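Local coordinates for DUF5751 domain-containing protein (PDB 2RBG), which is of unknown function but folds as a compact alpha/beta domain with a five-stranded parallel sheet and is found here as a two-chain assembly, at residues A[15-20]-A[47-52]; A[23-28]-A[54-59]; A[70-75]-A[96-101]. All blocks are in the same frame, centred on the assembly; numbering follows the deposited sequence.

Interaction 1: residues A[15-20]-A[47-52]; sequences DNFENY and QELVTL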
loop_
_atom_site.group_PDB
_atom_site.type_symbol
_atom_site.label_atom_id
_atom_site.label_comp_id
_atom_site.label_asym_id
_atom_site.label_seq_id
_atom_site.Cartn_x
_atom_site.Cartn_y
_atom_site.Cartn_z
ATOM N N ASP A 15 -2.808 17.512 -10.378
ATOM C CA ASP A 15 -3.517 17.798 -9.136
ATOM C C ASP A 15 -3.065 16.922 -7.969
ATOM O O ASP A 15 -3.415 17.189 -6.822
ATOM C CB ASP A 15 -5.027 17.637 -9.340
ATOM C CG ASP A 15 -5.456 16.186 -9.403
ATOM O OD1 ASP A 15 -4.751 15.382 -10.048
ATOM O OD2 ASP A 15 -6.506 15.848 -8.812
ATOM N N ASN A 16 -2.284 15.886 -8.262
ATOM C CA ASN A 16 -1.808 14.975 -7.224
ATOM C C ASN A 16 -0.380 15.207 -6.733
ATOM O O ASN A 16 0.041 14.583 -5.761
ATOM C CB ASN A 16 -1.921 13.521 -7.698
ATOM C CG ASN A 16 -3.302 12.936 -7.479
ATOM O OD1 ASN A 16 -3.898 13.109 -6.415
ATOM N ND2 ASN A 16 -3.808 12.222 -8.477
ATOM N N PHE A 17 0.365 16.096 -7.380
ATOM C CA PHE A 17 1.750 16.333 -6.971
ATOM C C PHE A 17 1.947 16.727 -5.512
ATOM O O PHE A 17 2.780 16.148 -4.818
ATOM C CB PHE A 17 2.413 17.382 -7.872
ATOM C CG PHE A 17 2.816 16.855 -9.217
ATOM C CD1 PHE A 17 3.598 15.707 -9.322
ATOM C CD2 PHE A 17 2.416 17.503 -10.383
ATOM C CE1 PHE A 17 3.974 15.209 -10.569
ATOM C CE2 PHE A 17 2.787 17.014 -11.632
ATOM C CZ PHE A 17 3.567 15.866 -11.727
ATOM N N GLU A 18 1.190 17.710 -5.039
ATOM C CA GLU A 18 1.339 18.146 -3.659
ATOM C C GLU A 18 1.163 17.005 -2.662
ATOM O O GLU A 18 2.008 16.807 -1.789
ATOM C CB GLU A 18 0.353 19.278 -3.350
ATOM C CG GLU A 18 0.675 20.566 -4.093
ATOM C CD GLU A 18 -0.264 21.705 -3.746
ATOM O OE1 GLU A 18 -0.335 22.085 -2.557
ATOM O OE2 GLU A 18 -0.931 22.222 -4.666
ATOM N N ASN A 19 0.080 16.247 -2.801
ATOM C CA ASN A 19 -0.183 15.137 -1.890
ATOM C C ASN A 19 0.849 14.019 -2.000
ATOM O O ASN A 19 1.306 13.488 -0.984
ATOM C CB ASN A 19 -1.581 14.555 -2.131
ATOM C CG ASN A 19 -2.687 15.538 -1.803
ATOM O OD1 ASN A 19 -2.636 16.235 -0.790
ATOM N ND2 ASN A 19 -3.708 15.584 -2.653
ATOM N N TYR A 20 1.218 13.656 -3.224
ATOM C CA TYR A 20 2.193 12.588 -3.404
ATOM C C TYR A 20 3.605 12.939 -2.957
ATOM O O TYR A 20 4.315 12.077 -2.451
ATOM C CB TYR A 20 2.228 12.110 -4.858
ATOM C CG TYR A 20 1.195 11.048 -5.178
ATOM C CD1 TYR A 20 -0.165 11.356 -5.207
ATOM C CD2 TYR A 20 1.579 9.738 -5.466
ATOM C CE1 TYR A 20 -1.116 10.386 -5.522
ATOM C CE2 TYR A 20 0.640 8.760 -5.783
ATOM C CZ TYR A 20 -0.710 9.095 -5.812
ATOM O OH TYR A 20 -1.647 8.145 -6.156
ATOM N N GLN A 47 9.745 24.423 -13.453
ATOM C CA GLN A 47 9.340 25.536 -12.604
ATOM C C GLN A 47 7.921 25.438 -12.058
ATOM O O GLN A 47 7.672 25.816 -10.914
ATOM C CB GLN A 47 9.518 26.861 -13.349
ATOM C CG GLN A 47 10.972 27.210 -13.622
ATOM C CD GLN A 47 11.844 27.069 -12.387
ATOM O OE1 GLN A 47 11.528 27.607 -11.323
ATOM N NE2 GLN A 47 12.950 26.345 -12.522
ATOM N N GLU A 48 6.990 24.940 -12.865
ATOM C CA GLU A 48 5.615 24.803 -12.405
ATOM C C GLU A 48 5.531 23.724 -11.332
ATOM O O GLU A 48 4.819 23.877 -10.341
ATOM C CB GLU A 48 4.678 24.462 -13.569
ATOM C CG GLU A 48 3.264 24.114 -13.120
ATOM C CD GLU A 48 2.239 24.210 -14.235
ATOM O OE1 GLU A 48 2.530 23.759 -15.364
ATOM O OE2 GLU A 48 1.133 24.731 -13.977
ATOM N N LEU A 49 6.267 22.634 -11.528
ATOM C CA LEU A 49 6.267 21.551 -10.554
ATOM C C LEU A 49 6.834 22.037 -9.228
ATOM O O LEU A 49 6.221 21.858 -8.177
ATOM C CB LEU A 49 7.105 20.370 -11.054
ATOM C CG LEU A 49 7.302 19.255 -10.021
ATOM C CD1 LEU A 49 5.953 18.652 -9.648
ATOM C CD2 LEU A 49 8.230 18.189 -10.582
ATOM N N VAL A 50 8.015 22.645 -9.285
ATOM C CA VAL A 50 8.677 23.154 -8.090
ATOM C C VAL A 50 7.767 24.107 -7.326
ATOM O O VAL A 50 7.826 24.189 -6.102
ATOM C CB VAL A 50 9.987 23.884 -8.453
ATOM C CG1 VAL A 50 10.664 24.397 -7.195
ATOM C CG2 VAL A 50 10.915 22.938 -9.207
ATOM N N THR A 51 6.931 24.836 -8.058
ATOM C CA THR A 51 6.003 25.767 -7.432
ATOM C C THR A 51 4.940 24.973 -6.672
ATOM O O THR A 51 4.612 25.295 -5.530
ATOM C CB THR A 51 5.327 26.661 -8.487
ATOM O OG1 THR A 51 6.314 27.521 -9.072
ATOM C CG2 THR A 51 4.225 27.504 -7.859
ATOM N N LEU A 52 4.419 23.924 -7.301
ATOM C CA LEU A 52 3.400 23.090 -6.671
ATOM C C LEU A 52 3.896 22.357 -5.426
ATOM O O LEU A 52 3.170 22.239 -4.439
ATOM C CB LEU A 52 2.861 22.059 -7.668
ATOM C CG LEU A 52 1.986 22.562 -8.817
ATOM C CD1 LEU A 52 1.625 21.399 -9.731
ATOM C CD2 LEU A 52 0.729 23.211 -8.256
#
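F17 and L49 make the main apolar contact between 15-20 and 47-52. One methyl of L49, CD1, sits over the middle of the F17 ring. L49 CD1 lies 3.7 Å from the F17 ring centroid and 13° off the normal, so this is a CH-pi contact made squarely on the face. L49 can reach there because its CG is anti to the backbone N (chi1 173°), which swings the branch toward helix 17-31. L52 adds a looser apolar touch: its CD1 comes obliquely to F17 CD2 at 4.0 Å.

E18 meets L52 through both backbone and side chain. E18 CG lies only 3.0 Å from L52 O, a tight spot where E18 and L52 have the closest CA atoms of the two segments. Farther out, E18 OE2 passes L52 CD2 at 4.1 Å.

No hydrogen bond links the two segments. On helix 46-52, Q47 O takes both T51 N and T51 OG1, which arrive from opposite faces of its carbonyl plane.

The contact joins two helices that follow successive strands of the parallel sheet. Beneath it, F17 and L49 both rest on V40 of strand 35-41, and L49 also reaches L67 and L69 of strand 64-70.

Interaction 2: residues A[23-28]-A[54-59]; sequences KIFLDV and REALLE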
loop_
_atom_site.group_PDB
_atom_site.type_symbol
_atom_site.label_atom_id
_atom_site.label_comp_id
_atom_site.label_asym_id
_atom_site.label_seq_id
_atom_site.Cartn_x
_atom_site.Cartn_y
_atom_site.Cartn_z
ATOM N N LYS A 23 4.140 12.200 0.512
ATOM C CA LYS A 23 4.390 10.779 0.741
ATOM C C LYS A 23 5.848 10.438 0.448
ATOM O O LYS A 23 6.492 9.708 1.198
ATOM C CB LYS A 23 3.500 9.915 -0.158
ATOM C CG LYS A 23 2.011 9.968 0.147
ATOM C CD LYS A 23 1.253 8.976 -0.737
ATOM C CE LYS A 23 -0.199 8.850 -0.317
ATOM N NZ LYS A 23 -0.319 8.318 1.070
ATOM N N ILE A 24 6.363 10.965 -0.659
ATOM C CA ILE A 24 7.739 10.698 -1.046
ATOM C C ILE A 24 8.725 10.960 0.085
ATOM O O ILE A 24 9.552 10.111 0.401
ATOM C CB ILE A 24 8.141 11.549 -2.272
ATOM C CG1 ILE A 24 7.388 11.041 -3.507
ATOM C CG2 ILE A 24 9.657 11.483 -2.491
ATOM C CD1 ILE A 24 7.559 11.907 -4.738
ATOM N N PHE A 25 8.639 12.130 0.704
ATOM C CA PHE A 25 9.577 12.444 1.772
ATOM C C PHE A 25 9.353 11.642 3.050
ATOM O O PHE A 25 10.302 11.375 3.787
ATOM C CB PHE A 25 9.586 13.954 2.023
ATOM C CG PHE A 25 10.263 14.728 0.919
ATOM C CD1 PHE A 25 11.637 14.597 0.707
ATOM C CD2 PHE A 25 9.527 15.525 0.052
ATOM C CE1 PHE A 25 12.263 15.247 -0.357
ATOM C CE2 PHE A 25 10.142 16.180 -1.018
ATOM C CZ PHE A 25 11.514 16.038 -1.221
ATOM N N LEU A 26 8.112 11.243 3.313
ATOM C CA LEU A 26 7.832 10.423 4.486
ATOM C C LEU A 26 8.581 9.102 4.294
ATOM O O LEU A 26 9.240 8.601 5.204
ATOM C CB LEU A 26 6.332 10.127 4.603
ATOM C CG LEU A 26 5.495 10.884 5.636
ATOM C CD1 LEU A 26 5.454 12.340 5.281
ATOM C CD2 LEU A 26 4.084 10.322 5.669
ATOM N N ASP A 27 8.483 8.547 3.091
ATOM C CA ASP A 27 9.134 7.281 2.790
ATOM C C ASP A 27 10.652 7.392 2.725
ATOM O O ASP A 27 11.361 6.515 3.220
ATOM C CB ASP A 27 8.585 6.697 1.485
ATOM C CG ASP A 27 7.143 6.241 1.617
ATOM O OD1 ASP A 27 6.802 5.666 2.675
ATOM O OD2 ASP A 27 6.357 6.442 0.670
ATOM N N VAL A 28 11.157 8.467 2.126
ATOM C CA VAL A 28 12.605 8.635 2.046
ATOM C C VAL A 28 13.191 8.750 3.453
ATOM O O VAL A 28 14.194 8.109 3.774
ATOM C CB VAL A 28 12.990 9.887 1.228
ATOM C CG1 VAL A 28 14.482 10.171 1.383
ATOM C CG2 VAL A 28 12.657 9.660 -0.251
ATOM N N ARG A 54 6.551 23.248 -3.565
ATOM C CA ARG A 54 7.396 24.122 -2.756
ATOM C C ARG A 54 7.350 23.782 -1.268
ATOM O O ARG A 54 8.390 23.679 -0.620
ATOM C CB ARG A 54 6.987 25.585 -2.943
ATOM C CG ARG A 54 7.842 26.562 -2.146
ATOM C CD ARG A 54 7.293 27.981 -2.200
ATOM N NE ARG A 54 5.938 28.067 -1.655
ATOM C CZ ARG A 54 4.842 28.219 -2.392
ATOM N NH1 ARG A 54 3.652 28.283 -1.808
ATOM N NH2 ARG A 54 4.934 28.319 -3.712
ATOM N N GLU A 55 6.145 23.611 -0.732
ATOM C CA GLU A 55 5.976 23.298 0.686
ATOM C C GLU A 55 6.649 21.986 1.074
ATOM O O GLU A 55 7.292 21.892 2.120
ATOM C CB GLU A 55 4.485 23.243 1.038
ATOM C CG GLU A 55 4.194 23.008 2.511
ATOM C CD GLU A 55 4.879 24.018 3.414
ATOM O OE1 GLU A 55 4.930 25.210 3.044
ATOM O OE2 GLU A 55 5.355 23.621 4.499
ATOM N N ALA A 56 6.505 20.972 0.229
ATOM C CA ALA A 56 7.116 19.677 0.509
ATOM C C ALA A 56 8.634 19.812 0.535
ATOM O O ALA A 56 9.303 19.234 1.386
ATOM C CB ALA A 56 6.695 18.658 -0.542
ATOM N N LEU A 57 9.179 20.576 -0.407
ATOM C CA LEU A 57 10.618 20.777 -0.468
ATOM C C LEU A 57 11.132 21.517 0.766
ATOM O O LEU A 57 12.178 21.165 1.317
ATOM C CB LEU A 57 10.993 21.556 -1.735
ATOM C CG LEU A 57 10.558 20.896 -3.046
ATOM C CD1 LEU A 57 11.022 21.739 -4.217
ATOM C CD2 LEU A 57 11.150 19.498 -3.141
ATOM N N LEU A 58 10.392 22.533 1.200
ATOM C CA LEU A 58 10.782 23.317 2.367
ATOM C C LEU A 58 10.754 22.481 3.644
ATOM O O LEU A 58 11.671 22.550 4.463
ATOM C CB LEU A 58 9.853 24.528 2.522
ATOM C CG LEU A 58 10.045 25.388 3.774
ATOM C CD1 LEU A 58 11.438 25.987 3.784
ATOM C CD2 LEU A 58 8.993 26.492 3.799
ATOM N N GLU A 59 9.700 21.691 3.806
ATOM C CA GLU A 59 9.548 20.850 4.989
ATOM C C GLU A 59 10.627 19.782 5.099
ATOM O O GLU A 59 10.918 19.287 6.191
ATOM C CB GLU A 59 8.178 20.168 4.979
ATOM C CG GLU A 59 7.017 21.077 5.314
ATOM C CD GLU A 59 5.687 20.355 5.260
ATOM O OE1 GLU A 59 5.670 19.127 5.491
ATOM O OE2 GLU A 59 4.659 21.014 5.000
#
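F25 projects from helix 17-31 (segment 23-28) toward A56 and L57 on helix 54-59. Its ring meets both residues obliquely. The CG of F25 is anti to its carbonyl carbon (chi1 -72°), and this directs the ring at helix 54-59. One side of the ring runs beside the A56 backbone, where F25 CD2 lies 3.9 Å from A56 O. F25 CD2 is also 4.3 Å from A56 CB, the small side chain that faces the other helix. The far end of the ring goes on to L57. There F25 CZ meets L57 CD2 at 4.0 Å, and the two side chains slant across one another.

L57 comes to this meeting indirectly. Its CB starts out away from helix 17-31, and the CD2 methyl turns back to the phenylalanine.

These helices belong to consecutive beta-alpha-beta crossovers of a parallel sheet with strand order 3-2-1-4-5, the order seen in Rossmann-like folds. Helix 17-31 links strands 6-11 and 35-41. Helix 54-59 lies on the way from 35-41 to 64-70. The F25 ring also packs on N60 and I63, in the loop after helix 54-59. A56 O, which the ring passes, accepts a hydrogen bond from N60 ND2. Away from this interface, K23 NZ forms a salt bridge to D76 of the second subunit, and D27 bonds to the hydroxyl of Y93.

Interaction 3: residues A[70-75]-A[96-101]; sequences WKKNEV and DENKVF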
loop_
_atom_site.group_PDB
_atom_site.type_symbol
_atom_site.label_atom_id
_atom_site.label_comp_id
_atom_site.label_asym_id
_atom_site.label_seq_id
_atom_site.Cartn_x
_atom_site.Cartn_y
_atom_site.Cartn_z
ATOM N N TRP A 70 10.498 13.807 -17.079
ATOM C CA TRP A 70 10.521 13.107 -18.352
ATOM C C TRP A 70 9.146 13.031 -18.986
ATOM O O TRP A 70 8.167 12.702 -18.321
ATOM C CB TRP A 70 11.011 11.669 -18.171
ATOM C CG TRP A 70 12.282 11.538 -17.419
ATOM C CD1 TRP A 70 12.434 11.141 -16.118
ATOM C CD2 TRP A 70 13.592 11.791 -17.921
ATOM N NE1 TRP A 70 13.770 11.130 -15.784
ATOM C CE2 TRP A 70 14.501 11.525 -16.873
ATOM C CE3 TRP A 70 14.089 12.218 -19.159
ATOM C CZ2 TRP A 70 15.882 11.672 -17.027
ATOM C CZ3 TRP A 70 15.465 12.364 -19.311
ATOM C CH2 TRP A 70 16.344 12.090 -18.250
ATOM N N LYS A 71 9.065 13.345 -20.273
ATOM C CA LYS A 71 7.797 13.215 -20.964
ATOM C C LYS A 71 7.730 11.706 -21.167
ATOM O O LYS A 71 8.766 11.047 -21.222
ATOM C CB LYS A 71 7.835 13.945 -22.307
ATOM C CG LYS A 71 7.887 15.456 -22.171
ATOM C CD LYS A 71 7.824 16.135 -23.529
ATOM C CE LYS A 71 7.756 17.647 -23.383
ATOM N NZ LYS A 71 8.930 18.186 -22.643
ATOM N N LYS A 72 6.529 11.149 -21.263
ATOM C CA LYS A 72 6.399 9.706 -21.426
ATOM C C LYS A 72 7.229 9.141 -22.580
ATOM O O LYS A 72 7.643 7.983 -22.544
ATOM C CB LYS A 72 4.923 9.336 -21.585
ATOM C CG LYS A 72 4.102 9.666 -20.343
ATOM C CD LYS A 72 2.642 9.283 -20.492
ATOM C CE LYS A 72 1.862 9.640 -19.235
ATOM N NZ LYS A 72 0.419 9.303 -19.354
ATOM N N ASN A 73 7.489 9.964 -23.589
ATOM C CA ASN A 73 8.271 9.530 -24.741
ATOM C C ASN A 73 9.778 9.567 -24.469
ATOM O O ASN A 73 10.577 9.153 -25.309
ATOM C CB ASN A 73 7.945 10.411 -25.952
ATOM C CG ASN A 73 8.339 11.862 -25.741
ATOM O OD1 ASN A 73 9.523 12.187 -25.646
ATOM N ND2 ASN A 73 7.347 12.743 -25.667
ATOM N N GLU A 74 10.162 10.054 -23.292
ATOM C CA GLU A 74 11.576 10.144 -22.934
ATOM C C GLU A 74 11.995 9.083 -21.921
ATOM O O GLU A 74 13.094 9.144 -21.364
ATOM C CB GLU A 74 11.889 11.533 -22.375
ATOM C CG GLU A 74 11.559 12.674 -23.326
ATOM C CD GLU A 74 11.865 14.034 -22.730
ATOM O OE1 GLU A 74 11.467 14.280 -21.572
ATOM O OE2 GLU A 74 12.493 14.863 -23.419
ATOM N N VAL A 75 11.124 8.109 -21.685
ATOM C CA VAL A 75 11.436 7.051 -20.735
ATOM C C VAL A 75 12.733 6.343 -21.118
ATOM O O VAL A 75 13.475 5.878 -20.248
ATOM C CB VAL A 75 10.300 6.009 -20.654
ATOM C CG1 VAL A 75 10.661 4.922 -19.640
ATOM C CG2 VAL A 75 9.005 6.690 -20.245
ATOM N N ASP A 96 -4.326 6.021 -10.680
ATOM C CA ASP A 96 -4.961 5.128 -11.645
ATOM C C ASP A 96 -4.710 5.469 -13.108
ATOM O O ASP A 96 -4.483 4.579 -13.924
ATOM C CB ASP A 96 -6.468 5.064 -11.398
ATOM C CG ASP A 96 -6.818 4.297 -10.145
ATOM O OD1 ASP A 96 -6.273 3.190 -9.956
ATOM O OD2 ASP A 96 -7.644 4.796 -9.356
ATOM N N GLU A 97 -4.758 6.753 -13.436
ATOM C CA GLU A 97 -4.550 7.199 -14.808
ATOM C C GLU A 97 -3.163 6.863 -15.349
ATOM O O GLU A 97 -2.964 6.807 -16.562
ATOM C CB GLU A 97 -4.777 8.710 -14.911
ATOM C CG GLU A 97 -6.221 9.148 -14.723
ATOM C CD GLU A 97 -6.800 8.718 -13.388
ATOM O OE1 GLU A 97 -6.169 9.004 -12.346
ATOM O OE2 GLU A 97 -7.888 8.100 -13.380
ATOM N N ASN A 98 -2.209 6.628 -14.455
ATOM C CA ASN A 98 -0.844 6.325 -14.877
ATOM C C ASN A 98 -0.316 4.979 -14.391
ATOM O O ASN A 98 0.880 4.698 -14.516
ATOM C CB ASN A 98 0.090 7.439 -14.400
ATOM C CG ASN A 98 -0.251 8.784 -15.006
ATOM O OD1 ASN A 98 -0.015 9.020 -16.191
ATOM N ND2 ASN A 98 -0.822 9.673 -14.198
ATOM N N LYS A 99 -1.199 4.142 -13.857
ATOM C CA LYS A 99 -0.792 2.840 -13.339
ATOM C C LYS A 99 -0.229 1.889 -14.394
ATOM O O LYS A 99 0.774 1.217 -14.150
ATOM C CB LYS A 99 -1.966 2.176 -12.612
ATOM C CG LYS A 99 -1.624 0.832 -11.987
ATOM C CD LYS A 99 -2.710 0.372 -11.022
ATOM C CE LYS A 99 -4.055 0.236 -11.710
ATOM N NZ LYS A 99 -5.130 -0.119 -10.742
ATOM N N VAL A 100 -0.869 1.819 -15.559
ATOM C CA VAL A 100 -0.381 0.943 -16.622
ATOM C C VAL A 100 1.009 1.404 -17.054
ATOM O O VAL A 100 1.923 0.597 -17.218
ATOM C CB VAL A 100 -1.321 0.970 -17.850
ATOM C CG1 VAL A 100 -0.715 0.158 -18.990
ATOM C CG2 VAL A 100 -2.682 0.404 -17.472
ATOM N N PHE A 101 1.159 2.711 -17.222
ATOM C CA PHE A 101 2.432 3.292 -17.621
ATOM C C PHE A 101 3.529 2.987 -16.602
ATOM O O PHE A 101 4.565 2.412 -16.944
ATOM C CB PHE A 101 2.291 4.804 -17.774
ATOM C CG PHE A 101 3.584 5.508 -18.065
ATOM C CD1 PHE A 101 4.264 5.280 -19.257
ATOM C CD2 PHE A 101 4.121 6.404 -17.149
ATOM C CE1 PHE A 101 5.461 5.935 -19.535
ATOM C CE2 PHE A 101 5.317 7.065 -17.414
ATOM C CZ PHE A 101 5.989 6.831 -18.610
HETATM O O HOH W 1 -0.488 7.031 -18.439
#
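K72 and N98 form the polar part of this contact. K72 NZ donates to N98 OD1 at 3.2 Å, almost in line with the amide C=O (173°). A water bridges the same two atoms: it accepts from K72 NZ at 2.6 Å and donates to N98 OD1. The other end of the amide is held as well, since N98 ND2 bonds to D95 OD1.

The apolar part centres on F101. Its CG is anti to the backbone N (chi1 175°), which turns the ring toward K72 and V75. K72 CG lies over one face, displaced toward the rim, 4.1 Å from the F101 ring centroid. V75 CG2 comes to the edge instead, near the ring plane, and touches F101 CZ closely at 3.4 Å. K72 NZ is 5.5 Å from the F101 ring centroid, so any cation-pi attraction is weak at most.

K72 thus works in two ways: its chain lies along the phenylalanine and its amine reaches N98 and the water. The amine, probably charged, is met across the contact by an amide oxygen and a water rather than an acid. D95 holds the amide NH2 and so probably fixes which way the oxygen faces.

In the fold
Interactions 1 and 2 hold the same element. Both join helix 17-31 to the next helical stretch, first 46-52 and then 54-59. They touch through V50 CG1 and L57 CD1, 4.0 Å apart. Both are mainly apolar, each built on a buried phenylalanine of helix 17-31. Interaction 3 joins different elements, the loop after strand 64-70 and the start of helix 99-107. Its centre is about 22 Å from that of interaction 2, on the opposite side of the chain's centre. All three are partly buried; F17 and F25 are buried, while F101 is partly exposed and K72 exposed. Interaction 3 adds a lysine-to-amide bond and a bridging water, which fits exposed K72 beside buried N98.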